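Side-chain contact in N-acetylmuramoyl-L-alanine amidase (Mycobacteroides abscessus, PDB 7AGL), which probably hydrolyses the amide bond between N-acetylmuramic acid and L-alanine in peptidoglycan, as a zinc-dependent amidase: residues His52-Asn57 against Ser201-Ala206. Sequence-based numbering, arbitrary orientation.
Sequences HTFTWN and SKYAQA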
loop_
_atom_site.group_PDB
_atom_site.type_symbol
_atom_site.label_atom_id
_atom_site.label_comp_id
_atom_site.label_asym_id
_atom_site.label_seq_id
_atom_site.Cartn_x
_atom_site.Cartn_y
_atom_site.Cartn_z
ATOM N N HIS A 52 7.215 2.211 8.779
ATOM C CA HIS A 52 7.175 3.470 8.040
ATOM C C HIS A 52 8.433 3.686 7.205
ATOM O O HIS A 52 8.369 4.306 6.138
ATOM C CB HIS A 52 6.945 4.658 8.987
ATOM C CG HIS A 52 8.032 4.891 9.999
ATOM N ND1 HIS A 52 9.162 5.645 9.734
ATOM C CD2 HIS A 52 8.107 4.556 11.312
ATOM C CE1 HIS A 52 9.891 5.742 10.835
ATOM N NE2 HIS A 52 9.280 5.084 11.804
ATOM N N THR A 53 9.576 3.170 7.652
ATOM C CA THR A 53 10.798 3.304 6.857
ATOM C C THR A 53 10.807 2.322 5.690
ATOM O O THR A 53 11.213 2.672 4.574
ATOM C CB THR A 53 12.007 3.077 7.755
ATOM O OG1 THR A 53 11.950 4.023 8.834
ATOM C CG2 THR A 53 13.299 3.286 6.977
ATOM N N PHE A 54 10.328 1.099 5.923
ATOM C CA PHE A 54 10.225 0.139 4.833
ATOM C C PHE A 54 9.320 0.659 3.722
ATOM O O PHE A 54 9.655 0.555 2.529
ATOM C CB PHE A 54 9.692 -1.205 5.351
ATOM C CG PHE A 54 9.214 -2.111 4.243
ATOM C CD1 PHE A 54 10.139 -2.801 3.438
ATOM C CD2 PHE A 54 7.843 -2.260 3.978
ATOM C CE1 PHE A 54 9.716 -3.605 2.408
ATOM C CE2 PHE A 54 7.419 -3.064 2.937
ATOM C CZ PHE A 54 8.342 -3.752 2.162
ATOM N N THR A 55 8.153 1.204 4.086
ATOM C CA THR A 55 7.211 1.624 3.049
ATOM C C THR A 55 7.758 2.843 2.311
ATOM O O THR A 55 7.658 2.932 1.083
ATOM C CB THR A 55 5.816 1.919 3.641
ATOM O OG1 THR A 55 5.882 3.046 4.535
ATOM C CG2 THR A 55 5.245 0.703 4.399
ATOM N N TRP A 56 8.377 3.764 3.046
ATOM C CA TRP A 56 9.003 4.931 2.427
ATOM C C TRP A 56 10.042 4.516 1.385
ATOM O O TRP A 56 9.988 4.939 0.224
ATOM C CB TRP A 56 9.646 5.783 3.526
ATOM C CG TRP A 56 10.479 6.930 3.039
ATOM C CD1 TRP A 56 11.840 7.075 3.155
ATOM C CD2 TRP A 56 10.001 8.122 2.407
ATOM N NE1 TRP A 56 12.231 8.294 2.630
ATOM C CE2 TRP A 56 11.120 8.942 2.152
ATOM C CE3 TRP A 56 8.732 8.572 2.024
ATOM C CZ2 TRP A 56 11.003 10.189 1.532
ATOM C CZ3 TRP A 56 8.622 9.777 1.392
ATOM C CH2 TRP A 56 9.745 10.594 1.169
ATOM N N ASN A 57 10.994 3.679 1.783
ATOM C CA ASN A 57 12.076 3.321 0.876
ATOM C C ASN A 57 11.568 2.490 -0.291
ATOM O O ASN A 57 12.041 2.654 -1.418
ATOM C CB ASN A 57 13.170 2.611 1.656
ATOM C CG ASN A 57 14.071 3.614 2.374
ATOM O OD1 ASN A 57 14.053 3.719 3.584
ATOM N ND2 ASN A 57 14.822 4.388 1.603
ATOM N N SER A 201 14.129 -3.612 -3.570
ATOM C CA SER A 201 14.108 -3.471 -5.021
ATOM C C SER A 201 13.222 -4.538 -5.665
ATOM O O SER A 201 12.422 -4.232 -6.560
ATOM C CB SER A 201 15.541 -3.524 -5.565
ATOM O OG SER A 201 15.551 -3.362 -6.967
ATOM N N LYS A 202 13.348 -5.800 -5.227
ATOM C CA LYS A 202 12.503 -6.864 -5.782
ATOM C C LYS A 202 11.021 -6.632 -5.487
ATOM O O LYS A 202 10.171 -6.854 -6.357
ATOM C CB LYS A 202 12.933 -8.226 -5.231
ATOM C CG LYS A 202 14.139 -8.823 -5.893
ATOM C CD LYS A 202 14.292 -10.262 -5.440
ATOM C CE LYS A 202 14.236 -11.225 -6.619
ATOM N NZ LYS A 202 15.322 -10.930 -7.592
ATOM N N TYR A 203 10.687 -6.231 -4.256
ATOM C CA TYR A 203 9.306 -5.839 -3.964
ATOM C C TYR A 203 8.832 -4.752 -4.919
ATOM O O TYR A 203 7.725 -4.821 -5.471
ATOM C CB TYR A 203 9.192 -5.319 -2.532
ATOM C CG TYR A 203 9.148 -6.360 -1.439
ATOM C CD1 TYR A 203 8.342 -7.496 -1.541
ATOM C CD2 TYR A 203 9.899 -6.185 -0.283
ATOM C CE1 TYR A 203 8.294 -8.434 -0.515
ATOM C CE2 TYR A 203 9.853 -7.106 0.741
ATOM C CZ TYR A 203 9.052 -8.228 0.625
ATOM O OH TYR A 203 9.029 -9.142 1.658
ATOM N N ALA A 204 9.655 -3.719 -5.106
ATOM C CA ALA A 204 9.229 -2.585 -5.919
ATOM C C ALA A 204 9.016 -3.003 -7.367
ATOM O O ALA A 204 8.028 -2.599 -7.990
ATOM C CB ALA A 204 10.258 -1.450 -5.828
ATOM N N GLN A 205 9.947 -3.792 -7.925
ATOM C CA GLN A 205 9.814 -4.241 -9.313
ATOM C C GLN A 205 8.522 -5.012 -9.508
ATOM O O GLN A 205 7.844 -4.863 -10.535
ATOM C CB GLN A 205 11.001 -5.117 -9.700
ATOM C CG GLN A 205 12.301 -4.375 -9.785
ATOM C CD GLN A 205 13.436 -5.308 -10.113
ATOM O OE1 GLN A 205 13.370 -6.059 -11.096
ATOM N NE2 GLN A 205 14.477 -5.291 -9.283
ATOM N N ALA A 206 8.165 -5.840 -8.523
ATOM C CA ALA A 206 6.962 -6.657 -8.634
ATOM C C ALA A 206 5.712 -5.788 -8.604
ATOM O O ALA A 206 4.789 -5.998 -9.395
ATOM C CB ALA A 206 6.927 -7.690 -7.508
#
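F54 and Y203 make the whole contact between these two helical segments, ring against ring. F54 CE1 lies 3.7 Å from Y203 CD2, and F54 CZ lies 3.8 Å from the same carbon. Y203 CE2 is close behind, 3.9 Å from F54 CE1. The CE1-CZ edge of the phenyl ring thus meets the CD2-CE2 side of the tyrosine ring. Y203 CD2 sits at the edge of the F54 ring, in its plane. Relative to the Y203 ring, F54 CE1 lies obliquely. The ring planes stand at 84° to each other, with centroids 5.7 Å apart. The contact is apolar, and no hydrogen bond joins the segments.

The CB atoms of both residues point toward the other segment. F54 has CG anti to the backbone N (chi1 165°), which carries the ring out to meet Y203. Both rings are buried and rest on L182 of strand 177-184 and on M194 of helix 188-195. F54 also touches Y49, and Y203 touches M193. Within helix 197-215, Q205 NE2 donates a hydrogen bond to S201 OG (3.2 Å), one turn back. Next to Y203, A204 packs on L61, I62 and Q65, so helix 197-215 also meets helix 51-68 further along.

Helix 51-68 begins at the zinc ligand E51, and the side chain of F54 lies about 8 Å from the zinc ion. The other protein ligands are H16 and H106. The aromatic pair joins helices 51-68 and 197-215 over strand 177-184 of the central sheet, in the alpha/beta fold of zinc-dependent N-acetylmuramoyl-L-alanine amidases.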